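Local coordinates for protein apical membrane antigen AMA1 (PDB 4YIV) that takes part in host cell invasion by Toxoplasma gondii as a microneme protein of the moving junction, the ring formed between parasite and host cell membranes, at residues N230-G235 and A328-T333; G239-G244 and P320-S325; K243-D248 and A375-A380; D248-T253 and Y300-V305. One frame throughout, in Å; residues are numbered along the deposited sequence.

Contact 1: N230-G235 and A328-T333; sequences NQALRG and AAVSYT
Tyr332 turns its CG anti to its own carbonyl carbon (chi1 -60°), which swings the ring back to Ala232 although its CB starts out away from segment 230-235. Val330 sets CG1 anti to the backbone N (chi1 -178°) and brings that methyl to the same alanine. Ala232 CB meets both groups from the same side, lying 3.5 Å from Tyr332 CE1, obliquely to the ring, and 3.8 Å from Val330 CG1. Beyond it the two chains run antiparallel. Leu233 and Ser331 form a hydrogen-bonded pair: Leu233 N gives to Ser331 O at 2.9 Å, in the carbonyl plane, and Ser331 N returns the bond to Leu233 O at 2.9 Å with an N-H...O angle of 166°. Arg234 and Val330 follow as a non-hydrogen-bonded pair, and Gly235 N closes the set on Ala329 O at 2.9 Å. Where the chains part, water 2 lies between Gln231 O and Ser331 O, close enough to donate to either (2.9 and 3.0 Å). The hydroxyl of Ser331 serves a different chain segment, bonding Tyr236 O, and Trp267 of helix 263-272 meets the Tyr332 ring. Strand 233-234 is the outermost strand, within this chain, of a five-stranded antiparallel sheet; three near-straight backbone bonds pair it and Gly235 with strand 329-333, while the side-chain contribution is apolar and centres on one methyl.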
loop_
_atom_site.group_PDB
_atom_site.type_symbol
_atom_site.label_atom_id
_atom_site.label_comp_id
_atom_site.label_asym_id
_atom_site.label_seq_id
_atom_site.Cartn_x
_atom_site.Cartn_y
_atom_site.Cartn_z
ATOM N N ASN A 230 -0.390 -8.305 -0.557
ATOM C CA ASN A 230 -1.249 -7.794 0.505
ATOM C C ASN A 230 -0.747 -8.061 1.910
ATOM O O ASN A 230 -0.854 -7.205 2.798
ATOM C CB ASN A 230 -2.654 -8.383 0.368
ATOM C CG ASN A 230 -3.327 -7.966 -0.931
ATOM O OD1 ASN A 230 -3.526 -6.780 -1.169
ATOM N ND2 ASN A 230 -3.652 -8.931 -1.786
ATOM N N GLN A 231 -0.190 -9.249 2.100
ATOM C CA GLN A 231 0.348 -9.668 3.393
ATOM C C GLN A 231 1.877 -9.815 3.430
ATOM O O GLN A 231 2.532 -10.062 2.413
ATOM C CB GLN A 231 -0.277 -11.003 3.801
ATOM C CG GLN A 231 -1.535 -10.858 4.664
ATOM C CD GLN A 231 -2.631 -10.070 3.972
ATOM O OE1 GLN A 231 -2.920 -8.914 4.308
ATOM N NE2 GLN A 231 -3.227 -10.687 2.981
ATOM N N ALA A 232 2.428 -9.635 4.616
ATOM C CA ALA A 232 3.826 -9.979 4.904
ATOM C C ALA A 232 4.082 -11.468 4.586
ATOM O O ALA A 232 3.165 -12.299 4.600
ATOM C CB ALA A 232 4.139 -9.686 6.343
ATOM N N LEU A 233 5.320 -11.795 4.274
ATOM C CA LEU A 233 5.686 -13.168 3.926
ATOM C C LEU A 233 6.669 -13.700 4.953
ATOM O O LEU A 233 7.838 -13.307 4.993
ATOM C CB LEU A 233 6.281 -13.230 2.510
ATOM C CG LEU A 233 6.888 -14.560 2.037
ATOM C CD1 LEU A 233 5.808 -15.590 1.842
ATOM C CD2 LEU A 233 7.656 -14.389 0.742
ATOM N N ARG A 234 6.182 -14.616 5.782
ATOM C CA ARG A 234 6.953 -15.127 6.902
ATOM C C ARG A 234 7.879 -16.230 6.426
ATOM O O ARG A 234 7.472 -17.038 5.595
ATOM C CB ARG A 234 6.011 -15.664 8.000
ATOM C CG ARG A 234 6.718 -16.107 9.259
ATOM C CD ARG A 234 5.740 -16.385 10.393
ATOM N NE ARG A 234 4.779 -17.425 10.035
ATOM C CZ ARG A 234 4.894 -18.715 10.351
ATOM N NH1 ARG A 234 5.928 -19.158 11.060
ATOM N NH2 ARG A 234 3.955 -19.568 9.957
ATOM N N GLY A 235 9.112 -16.251 6.937
ATOM C CA GLY A 235 10.017 -17.380 6.745
ATOM C C GLY A 235 10.839 -17.382 5.469
ATOM O O GLY A 235 11.472 -18.380 5.109
ATOM N N ALA A 328 13.647 -17.106 10.573
ATOM C CA ALA A 328 13.630 -15.942 11.444
ATOM C C ALA A 328 13.283 -14.645 10.675
ATOM O O ALA A 328 13.086 -13.603 11.285
ATOM C CB ALA A 328 14.964 -15.787 12.123
ATOM N N ALA A 329 13.184 -14.735 9.352
ATOM C CA ALA A 329 12.975 -13.558 8.506
ATOM C C ALA A 329 11.494 -13.317 8.223
ATOM O O ALA A 329 10.696 -14.245 8.261
ATOM C CB ALA A 329 13.745 -13.720 7.183
ATOM N N VAL A 330 11.144 -12.066 7.919
ATOM C CA VAL A 330 9.841 -11.730 7.340
ATOM C C VAL A 330 10.089 -10.683 6.249
ATOM O O VAL A 330 10.774 -9.678 6.515
ATOM C CB VAL A 330 8.838 -11.156 8.389
ATOM C CG1 VAL A 330 7.482 -10.875 7.727
ATOM C CG2 VAL A 330 8.655 -12.109 9.573
ATOM N N SER A 331 9.547 -10.939 5.059
ATOM C CA SER A 331 9.610 -10.009 3.928
ATOM C C SER A 331 8.356 -9.165 3.799
ATOM O O SER A 331 7.227 -9.683 3.811
ATOM C CB SER A 331 9.873 -10.791 2.646
ATOM O OG SER A 331 11.199 -11.329 2.647
ATOM N N TYR A 332 8.587 -7.854 3.680
ATOM C CA TYR A 332 7.572 -6.800 3.666
ATOM C C TYR A 332 7.644 -6.003 2.386
ATOM O O TYR A 332 8.690 -5.958 1.738
ATOM C CB TYR A 332 7.776 -5.826 4.828
ATOM C CG TYR A 332 7.694 -6.465 6.204
ATOM C CD1 TYR A 332 6.487 -6.982 6.694
ATOM C CD2 TYR A 332 8.816 -6.561 7.000
ATOM C CE1 TYR A 332 6.419 -7.562 7.956
ATOM C CE2 TYR A 332 8.753 -7.133 8.266
ATOM C CZ TYR A 332 7.551 -7.632 8.733
ATOM O OH TYR A 332 7.508 -8.200 9.985
ATOM N N THR A 333 6.544 -5.363 2.024
ATOM C CA THR A 333 6.597 -4.337 1.004
ATOM C C THR A 333 5.875 -3.113 1.479
ATOM O O THR A 333 5.105 -3.135 2.465
ATOM C CB THR A 333 5.967 -4.783 -0.346
ATOM O OG1 THR A 333 4.543 -4.723 -0.262
ATOM C CG2 THR A 333 6.399 -6.166 -0.701
HETATM O O HOH W 1 3.714 -6.967 1.306
HETATM O O HOH W 2 5.186 -9.288 1.616
#

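Contact 2: G239-G244 and P320-S325; sequences GVWKKG and PDCLVS
A classic beta bulge joins strand 236-242 to the start of strand 322-326: Asp321 and Cys322 both face Gly239. The evidence lies in the bonds of one oxygen. Gly239 O accepts from Asp321 N at 3.1 Å, nearly along the C=O axis, and from Cys322 N at 3.2 Å, a donor standing 53° out of the carbonyl plane. Gly239 N completes the pair with Cys322 O at 3.0 Å, although its N-H...O angle of 133° is well bent. Next to the bulge, the Asp321 carboxylate bonds a backbone amide across the contact. A chi1 of 66° tucks the carboxylate back over its own backbone and carries OD1 to Trp241 N at 2.6 Å; the bond uses the syn lone pair of OD1, and the same oxygen lies 3.2 Å from Val240 CA. Cys322 SG rests against the peptide between Val240 and Trp241, 3.4 Å from Val240 C, and meets the indole at its edge, near the ring plane, with Trp241 CE3 4.2 Å away. That sulfur is tied by a disulfide to Cys246, while Phe14 of helix 13-16 touches the Cys322 side chain. Pro320 and Asp321 also touch the N-acetylglucosamine attached to the protein. Two consecutive residues set against one, their amides sharing a single carbonyl, are the signature of a classic bulge in an antiparallel sheet.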
loop_
_atom_site.group_PDB
_atom_site.type_symbol
_atom_site.label_atom_id
_atom_site.label_comp_id
_atom_site.label_asym_id
_atom_site.label_seq_id
_atom_site.Cartn_x
_atom_site.Cartn_y
_atom_site.Cartn_z
ATOM N N GLY A 239 14.737 -12.074 -2.732
ATOM C CA GLY A 239 16.004 -12.157 -3.426
ATOM C C GLY A 239 15.879 -12.019 -4.924
ATOM O O GLY A 239 14.777 -11.947 -5.476
ATOM N N VAL A 240 17.037 -11.993 -5.587
ATOM C CA VAL A 240 17.111 -11.897 -7.039
ATOM C C VAL A 240 17.983 -13.023 -7.610
ATOM O O VAL A 240 19.044 -13.338 -7.071
ATOM C CB VAL A 240 17.690 -10.546 -7.493
ATOM C CG1 VAL A 240 16.813 -9.402 -6.975
ATOM C CG2 VAL A 240 19.101 -10.391 -6.979
ATOM N N TRP A 241 17.531 -13.604 -8.709
ATOM C CA TRP A 241 18.241 -14.726 -9.315
ATOM C C TRP A 241 19.444 -14.210 -10.097
ATOM O O TRP A 241 19.289 -13.499 -11.093
ATOM C CB TRP A 241 17.310 -15.522 -10.229
ATOM C CG TRP A 241 17.895 -16.850 -10.665
ATOM C CD1 TRP A 241 18.386 -17.171 -11.907
ATOM C CD2 TRP A 241 18.058 -18.022 -9.856
ATOM N NE1 TRP A 241 18.840 -18.466 -11.914
ATOM C CE2 TRP A 241 18.652 -19.011 -10.669
ATOM C CE3 TRP A 241 17.759 -18.333 -8.523
ATOM C CZ2 TRP A 241 18.943 -20.286 -10.194
ATOM C CZ3 TRP A 241 18.051 -19.602 -8.051
ATOM C CH2 TRP A 241 18.638 -20.561 -8.884
ATOM N N LYS A 242 20.640 -14.562 -9.630
ATOM C CA LYS A 242 21.881 -14.140 -10.272
ATOM C C LYS A 242 22.955 -15.226 -10.179
ATOM O O LYS A 242 23.119 -15.863 -9.130
ATOM C CB LYS A 242 22.385 -12.839 -9.641
ATOM C CG LYS A 242 21.831 -11.565 -10.308
ATOM C CD LYS A 242 22.085 -10.288 -9.487
ATOM C CE LYS A 242 23.541 -10.138 -9.001
ATOM N NZ LYS A 242 24.570 -10.057 -10.083
ATOM N N LYS A 243 23.674 -15.437 -11.285
ATOM C CA LYS A 243 24.742 -16.443 -11.332
ATOM C C LYS A 243 24.235 -17.802 -10.854
ATOM O O LYS A 243 24.815 -18.421 -9.952
ATOM C CB LYS A 243 25.928 -15.991 -10.480
ATOM C CG LYS A 243 26.542 -14.665 -10.931
ATOM C CD LYS A 243 27.548 -14.103 -9.904
ATOM C CE LYS A 243 26.853 -13.465 -8.683
ATOM N NZ LYS A 243 27.781 -13.163 -7.538
ATOM N N GLY A 244 23.123 -18.234 -11.436
ATOM C CA GLY A 244 22.534 -19.516 -11.116
ATOM C C GLY A 244 22.168 -19.758 -9.667
ATOM O O GLY A 244 22.066 -20.914 -9.258
ATOM N N PRO A 320 11.609 -8.685 -6.312
ATOM C CA PRO A 320 12.104 -10.050 -6.110
ATOM C C PRO A 320 11.646 -11.036 -7.205
ATOM O O PRO A 320 10.529 -10.964 -7.749
ATOM C CB PRO A 320 11.526 -10.432 -4.737
ATOM C CG PRO A 320 10.397 -9.553 -4.522
ATOM C CD PRO A 320 10.665 -8.270 -5.258
ATOM N N ASP A 321 12.538 -11.961 -7.548
ATOM C CA ASP A 321 12.171 -13.014 -8.491
ATOM C C ASP A 321 12.574 -14.377 -7.948
ATOM O O ASP A 321 12.440 -15.386 -8.632
ATOM C CB ASP A 321 12.772 -12.746 -9.893
ATOM C CG ASP A 321 14.285 -12.815 -9.935
ATOM O OD1 ASP A 321 14.932 -13.262 -8.961
ATOM O OD2 ASP A 321 14.830 -12.410 -10.980
ATOM N N CYS A 322 13.036 -14.402 -6.701
ATOM C CA CYS A 322 13.214 -15.645 -5.976
ATOM C C CYS A 322 13.184 -15.353 -4.473
ATOM O O CYS A 322 13.083 -14.195 -4.042
ATOM C CB CYS A 322 14.522 -16.344 -6.377
ATOM S SG CYS A 322 16.056 -15.398 -6.077
ATOM N N LEU A 323 13.255 -16.419 -3.689
ATOM C CA LEU A 323 13.211 -16.346 -2.243
ATOM C C LEU A 323 14.294 -17.197 -1.650
ATOM O O LEU A 323 14.670 -18.228 -2.211
ATOM C CB LEU A 323 11.867 -16.835 -1.696
ATOM C CG LEU A 323 10.594 -16.159 -2.182
ATOM C CD1 LEU A 323 9.357 -16.898 -1.667
ATOM C CD2 LEU A 323 10.619 -14.710 -1.721
ATOM N N VAL A 324 14.751 -16.785 -0.487
ATOM C CA VAL A 324 15.718 -17.541 0.280
ATOM C C VAL A 324 15.054 -17.887 1.594
ATOM O O VAL A 324 14.541 -17.003 2.275
ATOM C CB VAL A 324 17.022 -16.733 0.498
ATOM C CG1 VAL A 324 17.918 -17.354 1.590
ATOM C CG2 VAL A 324 17.758 -16.587 -0.821
ATOM N N SER A 325 15.056 -19.176 1.952
ATOM C CA SER A 325 14.471 -19.627 3.222
ATOM C C SER A 325 15.221 -19.093 4.420
ATOM O O SER A 325 16.446 -19.103 4.451
ATOM C CB SER A 325 14.452 -21.162 3.286
ATOM O OG SER A 325 14.081 -21.687 2.035
#

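Contact 3: K243-D248 and A375-A380; sequences KGRCLD and ACDVQA
Charge pairing dominates, and all of it converges on one carboxylate oxygen. Asp377 OD2 takes a salt bridge from Arg245 NE at 3.0 Å, with an N-H...O angle of 162°; the oxygen lies in the guanidinium plane and offers its anti lone pair. Arg245 NH2 adds a weak bond to the same OD2 at 3.3 Å, and Lys243 NZ a second, weak salt bridge at 3.4 Å. Because NE and NH2 both reach OD2 and the two planes are 35° apart, this is a forked grip and not the two-oxygen, side-on pairing. The neighbouring positive charges would be expected to favour the ionised carboxylate. Asp377 places the group by setting CG anti to its backbone N (chi1 175°), while the Arg245 chain runs extended from CG to NE and meets it at about a right angle. Van der Waals contacts accompany the charges. Lys243 CD lies 3.6 Å from Asp377 OD1; the bend at chi3 then turns CE and NZ toward OD2, with NZ 3.5 Å from Gln379 CG. Ala380 CB approaches Arg245 NH2 obliquely at 3.2 Å. Within its own segment, Leu247 CD2 stands 3.2 Å above the centre of the guanidinium. Arg245 NH1 bonds Ser397 OG, and NH2 has a second partner in a salt bridge with Glu251. The contact thus fastens the loop between strands 372-373 and 384-389 to strand 245-248, an outer strand of a three-stranded antiparallel sheet, and to the turn leading into it from strand 236-242.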
loop_
_atom_site.group_PDB
_atom_site.type_symbol
_atom_site.label_atom_id
_atom_site.label_comp_id
_atom_site.label_asym_id
_atom_site.label_seq_id
_atom_site.Cartn_x
_atom_site.Cartn_y
_atom_site.Cartn_z
ATOM N N LYS A 243 23.674 -15.437 -11.285
ATOM C CA LYS A 243 24.742 -16.443 -11.332
ATOM C C LYS A 243 24.235 -17.802 -10.854
ATOM O O LYS A 243 24.815 -18.421 -9.952
ATOM C CB LYS A 243 25.928 -15.991 -10.480
ATOM C CG LYS A 243 26.542 -14.665 -10.931
ATOM C CD LYS A 243 27.548 -14.103 -9.904
ATOM C CE LYS A 243 26.853 -13.465 -8.683
ATOM N NZ LYS A 243 27.781 -13.163 -7.538
ATOM N N GLY A 244 23.123 -18.234 -11.436
ATOM C CA GLY A 244 22.534 -19.516 -11.116
ATOM C C GLY A 244 22.168 -19.758 -9.667
ATOM O O GLY A 244 22.066 -20.914 -9.258
ATOM N N ARG A 245 21.958 -18.708 -8.875
ATOM C CA ARG A 245 21.415 -18.925 -7.532
ATOM C C ARG A 245 20.599 -17.730 -7.033
ATOM O O ARG A 245 20.522 -16.697 -7.699
ATOM C CB ARG A 245 22.533 -19.255 -6.542
ATOM C CG ARG A 245 23.592 -18.208 -6.379
ATOM C CD ARG A 245 24.604 -18.648 -5.325
ATOM N NE ARG A 245 25.549 -17.581 -4.986
ATOM C CZ ARG A 245 25.524 -16.864 -3.860
ATOM N NH1 ARG A 245 24.610 -17.093 -2.924
ATOM N NH2 ARG A 245 26.422 -15.908 -3.660
ATOM N N CYS A 246 19.973 -17.884 -5.872
ATOM C CA CYS A 246 19.126 -16.812 -5.356
ATOM C C CYS A 246 19.923 -16.002 -4.366
ATOM O O CYS A 246 20.350 -16.511 -3.324
ATOM C CB CYS A 246 17.843 -17.340 -4.692
ATOM S SG CYS A 246 16.728 -15.950 -4.223
ATOM N N LEU A 247 20.151 -14.737 -4.708
ATOM C CA LEU A 247 20.845 -13.826 -3.797
ATOM C C LEU A 247 19.816 -12.990 -3.036
ATOM O O LEU A 247 19.085 -12.186 -3.638
ATOM C CB LEU A 247 21.792 -12.892 -4.544
ATOM C CG LEU A 247 22.822 -13.451 -5.533
ATOM C CD1 LEU A 247 23.926 -12.451 -5.721
ATOM C CD2 LEU A 247 23.387 -14.738 -5.061
ATOM N N ASP A 248 19.755 -13.161 -1.728
ATOM C CA ASP A 248 18.864 -12.307 -0.971
ATOM C C ASP A 248 19.497 -10.927 -0.939
ATOM O O ASP A 248 20.667 -10.775 -1.269
ATOM C CB ASP A 248 18.590 -12.823 0.434
ATOM C CG ASP A 248 19.795 -12.742 1.368
ATOM O OD1 ASP A 248 20.184 -11.629 1.796
ATOM O OD2 ASP A 248 20.313 -13.813 1.744
ATOM N N ALA A 375 25.023 -25.072 -10.320
ATOM C CA ALA A 375 26.431 -24.833 -10.643
ATOM C C ALA A 375 27.071 -23.896 -9.633
ATOM O O ALA A 375 26.413 -22.997 -9.105
ATOM C CB ALA A 375 26.564 -24.268 -12.033
ATOM N N CYS A 376 28.354 -24.101 -9.366
ATOM C CA CYS A 376 29.010 -23.336 -8.320
ATOM C C CYS A 376 29.204 -21.904 -8.774
ATOM O O CYS A 376 29.660 -21.647 -9.886
ATOM C CB CYS A 376 30.354 -23.944 -7.940
ATOM S SG CYS A 376 31.223 -22.984 -6.683
ATOM N N ASP A 377 28.828 -20.976 -7.904
ATOM C CA ASP A 377 29.120 -19.570 -8.102
ATOM C C ASP A 377 30.548 -19.329 -7.622
ATOM O O ASP A 377 30.794 -19.195 -6.426
ATOM C CB ASP A 377 28.104 -18.699 -7.346
ATOM C CG ASP A 377 28.420 -17.213 -7.418
ATOM O OD1 ASP A 377 29.248 -16.803 -8.262
ATOM O OD2 ASP A 377 27.826 -16.451 -6.625
ATOM N N VAL A 378 31.489 -19.300 -8.561
ATOM C CA VAL A 378 32.900 -19.134 -8.224
ATOM C C VAL A 378 33.176 -17.771 -7.585
ATOM O O VAL A 378 33.983 -17.672 -6.661
ATOM C CB VAL A 378 33.792 -19.315 -9.470
ATOM C CG1 VAL A 378 33.718 -20.760 -9.958
ATOM C CG2 VAL A 378 33.391 -18.347 -10.585
ATOM N N GLN A 379 32.493 -16.737 -8.073
ATOM C CA GLN A 379 32.654 -15.373 -7.563
ATOM C C GLN A 379 32.410 -15.296 -6.051
ATOM O O GLN A 379 33.105 -14.562 -5.346
ATOM C CB GLN A 379 31.711 -14.416 -8.318
ATOM C CG GLN A 379 31.251 -13.148 -7.556
ATOM C CD GLN A 379 32.367 -12.141 -7.300
ATOM O OE1 GLN A 379 33.148 -11.821 -8.196
ATOM N NE2 GLN A 379 32.437 -11.628 -6.071
ATOM N N ALA A 380 31.431 -16.054 -5.559
ATOM C CA ALA A 380 31.082 -16.048 -4.134
ATOM C C ALA A 380 31.422 -17.385 -3.479
ATOM O O ALA A 380 31.465 -17.497 -2.253
ATOM C CB ALA A 380 29.591 -15.724 -3.948
#

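Contact 4: D248-T253 and Y300-V305; sequences DYTELT and YGFYYV
Asp248 OD1 is gripped twice by Thr250, accepting from OG1 at 2.5 Å on its syn lone pair and from the backbone N at 2.8 Å on the anti side, 22° out of the carboxylate plane. The second bond defines an Asx turn at the start of the 3-10 segment 249-251. Held in this way, OD1 faces the edge of the Phe302 ring, 3.6 Å from CZ, with carboxylate and ring planes nearly perpendicular. Phe302 reaches this spot because its first torsion (chi1 55°) folds the ring in over its own main chain. The Tyr249 ring is nearly parallel to Phe302, at 20°, yet slid so far aside, with centroids 5.7 Å apart, that the two barely overlap; Tyr249 CD2 and Phe302 CE2 touch at 3.6 Å. Further along, Tyr249 OH comes 3.2 Å from Tyr300 CB. Beyond the CZ end of Phe302, Thr250 CG2 meets Tyr304 CZ obliquely at 3.6 Å. No hydrogen bond crosses between the segments, leaving aromatic and methyl contacts to join them. The turn between strands 245-248 and 256-259 therefore packs on strand 300-305, whose neighbours in its antiparallel sheet are 329-333 and 311-316.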
loop_
_atom_site.group_PDB
_atom_site.type_symbol
_atom_site.label_atom_id
_atom_site.label_comp_id
_atom_site.label_asym_id
_atom_site.label_seq_id
_atom_site.Cartn_x
_atom_site.Cartn_y
_atom_site.Cartn_z
ATOM N N ASP A 248 19.755 -13.161 -1.728
ATOM C CA ASP A 248 18.864 -12.307 -0.971
ATOM C C ASP A 248 19.497 -10.927 -0.939
ATOM O O ASP A 248 20.667 -10.775 -1.269
ATOM C CB ASP A 248 18.590 -12.823 0.434
ATOM C CG ASP A 248 19.795 -12.742 1.368
ATOM O OD1 ASP A 248 20.184 -11.629 1.796
ATOM O OD2 ASP A 248 20.313 -13.813 1.744
ATOM N N TYR A 249 18.721 -9.929 -0.521
ATOM C CA TYR A 249 19.153 -8.556 -0.667
ATOM C C TYR A 249 20.466 -8.231 0.058
ATOM O O TYR A 249 21.171 -7.308 -0.348
ATOM C CB TYR A 249 18.072 -7.620 -0.166
ATOM C CG TYR A 249 16.789 -7.570 -0.971
ATOM C CD1 TYR A 249 16.748 -7.903 -2.319
ATOM C CD2 TYR A 249 15.612 -7.132 -0.365
ATOM C CE1 TYR A 249 15.590 -7.835 -3.022
ATOM C CE2 TYR A 249 14.454 -7.048 -1.068
ATOM C CZ TYR A 249 14.433 -7.404 -2.376
ATOM O OH TYR A 249 13.242 -7.290 -3.043
ATOM N N THR A 250 20.798 -8.946 1.128
ATOM C CA THR A 250 21.993 -8.588 1.884
ATOM C C THR A 250 23.263 -8.800 1.048
ATOM O O THR A 250 24.331 -8.339 1.425
ATOM C CB THR A 250 22.128 -9.377 3.193
ATOM O OG1 THR A 250 22.270 -10.778 2.912
ATOM C CG2 THR A 250 20.946 -9.115 4.103
ATOM N N GLU A 251 23.135 -9.486 -0.082
ATOM C CA GLU A 251 24.275 -9.782 -0.944
ATOM C C GLU A 251 24.434 -8.774 -2.071
ATOM O O GLU A 251 25.396 -8.850 -2.826
ATOM C CB GLU A 251 24.144 -11.184 -1.560
ATOM C CG GLU A 251 24.286 -12.317 -0.557
ATOM C CD GLU A 251 24.667 -13.636 -1.227
ATOM O OE1 GLU A 251 25.684 -13.666 -1.965
ATOM O OE2 GLU A 251 23.947 -14.636 -1.028
ATOM N N LEU A 252 23.480 -7.855 -2.209
ATOM C CA LEU A 252 23.510 -6.905 -3.308
ATOM C C LEU A 252 24.144 -5.612 -2.819
ATOM O O LEU A 252 23.994 -5.230 -1.654
ATOM C CB LEU A 252 22.101 -6.656 -3.872
ATOM C CG LEU A 252 21.286 -7.893 -4.266
ATOM C CD1 LEU A 252 19.919 -7.450 -4.774
ATOM C CD2 LEU A 252 22.004 -8.762 -5.306
ATOM N N THR A 253 24.855 -4.924 -3.705
ATOM C CA THR A 253 25.612 -3.734 -3.302
ATOM C C THR A 253 24.734 -2.528 -2.987
ATOM O O THR A 253 25.051 -1.740 -2.095
ATOM C CB THR A 253 26.637 -3.337 -4.398
ATOM O OG1 THR A 253 27.538 -4.429 -4.604
ATOM C CG2 THR A 253 27.456 -2.118 -3.976
ATOM N N TYR A 300 10.778 -2.738 -1.110
ATOM C CA TYR A 300 10.890 -4.138 -0.714
ATOM C C TYR A 300 11.866 -4.283 0.405
ATOM O O TYR A 300 12.910 -3.614 0.444
ATOM C CB TYR A 300 11.333 -4.998 -1.919
ATOM C CG TYR A 300 10.530 -4.736 -3.128
ATOM C CD1 TYR A 300 9.258 -5.287 -3.255
ATOM C CD2 TYR A 300 10.988 -3.913 -4.135
ATOM C CE1 TYR A 300 8.492 -5.042 -4.313
ATOM C CE2 TYR A 300 10.209 -3.659 -5.232
ATOM C CZ TYR A 300 8.962 -4.238 -5.313
ATOM O OH TYR A 300 8.150 -4.007 -6.378
ATOM N N GLY A 301 11.550 -5.145 1.358
ATOM C CA GLY A 301 12.501 -5.359 2.415
ATOM C C GLY A 301 12.246 -6.586 3.239
ATOM O O GLY A 301 11.200 -7.249 3.086
ATOM N N PHE A 302 13.214 -6.909 4.085
ATOM C CA PHE A 302 12.973 -7.917 5.119
ATOM C C PHE A 302 13.715 -7.698 6.398
ATOM O O PHE A 302 14.813 -7.141 6.457
ATOM C CB PHE A 302 13.283 -9.339 4.604
ATOM C CG PHE A 302 14.679 -9.533 4.041
ATOM C CD1 PHE A 302 15.760 -9.850 4.869
ATOM C CD2 PHE A 302 14.902 -9.422 2.666
ATOM C CE1 PHE A 302 17.042 -10.066 4.318
ATOM C CE2 PHE A 302 16.165 -9.649 2.115
ATOM C CZ PHE A 302 17.229 -9.970 2.946
ATOM N N TYR A 303 13.038 -8.141 7.446
ATOM C CA TYR A 303 13.620 -8.272 8.742
ATOM C C TYR A 303 14.404 -9.578 8.802
ATOM O O TYR A 303 13.973 -10.590 8.249
ATOM C CB TYR A 303 12.528 -8.253 9.778
ATOM C CG TYR A 303 13.044 -8.522 11.138
ATOM C CD1 TYR A 303 13.152 -9.825 11.599
ATOM C CD2 TYR A 303 13.430 -7.487 11.970
ATOM C CE1 TYR A 303 13.628 -10.092 12.840
ATOM C CE2 TYR A 303 13.923 -7.752 13.226
ATOM C CZ TYR A 303 14.004 -9.067 13.651
ATOM O OH TYR A 303 14.479 -9.391 14.895
ATOM N N TYR A 304 15.567 -9.546 9.443
ATOM C CA TYR A 304 16.349 -10.751 9.685
ATOM C C TYR A 304 17.220 -10.493 10.899
ATOM O O TYR A 304 17.258 -9.384 11.410
ATOM C CB TYR A 304 17.198 -11.138 8.472
ATOM C CG TYR A 304 18.334 -10.173 8.157
ATOM C CD1 TYR A 304 18.085 -8.927 7.597
ATOM C CD2 TYR A 304 19.643 -10.517 8.419
ATOM C CE1 TYR A 304 19.113 -8.051 7.315
ATOM C CE2 TYR A 304 20.685 -9.659 8.141
ATOM C CZ TYR A 304 20.424 -8.429 7.588
ATOM O OH TYR A 304 21.471 -7.579 7.311
ATOM N N VAL A 305 17.905 -11.537 11.357
ATOM C CA VAL A 305 18.748 -11.449 12.530
ATOM C C VAL A 305 20.172 -11.722 12.087
ATOM O O VAL A 305 20.458 -12.734 11.452
ATOM C CB VAL A 305 18.319 -12.436 13.615
ATOM C CG1 VAL A 305 19.276 -12.364 14.806
ATOM C CG2 VAL A 305 16.902 -12.117 14.059
#

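In the fold
Two antiparallel sheets tie the four contacts together. Contact 1 lies in the five-stranded sheet and contact 4, its centre about 12 Å away, reaches that sheet through 300-305, where Tyr332 N lies 2.7 Å from Gly301 O, probably a hydrogen bond. Contact 2 lies in the three-stranded sheet, which contact 3 reaches through 245-248; their centres are about 9 Å apart, and besides the disulfide Val240 N lies 2.8 Å from Leu247 O, probably a hydrogen bond. Across the sheets, contact 1 meets contact 2 where Leu233 CD2 lies 3.9 Å from Leu323 CD2. The Arg245-Glu251 salt bridge links contacts 3 and 4. The glycan lies about 4 Å from the Asp321 side chain and about 7 Å from that of Tyr300.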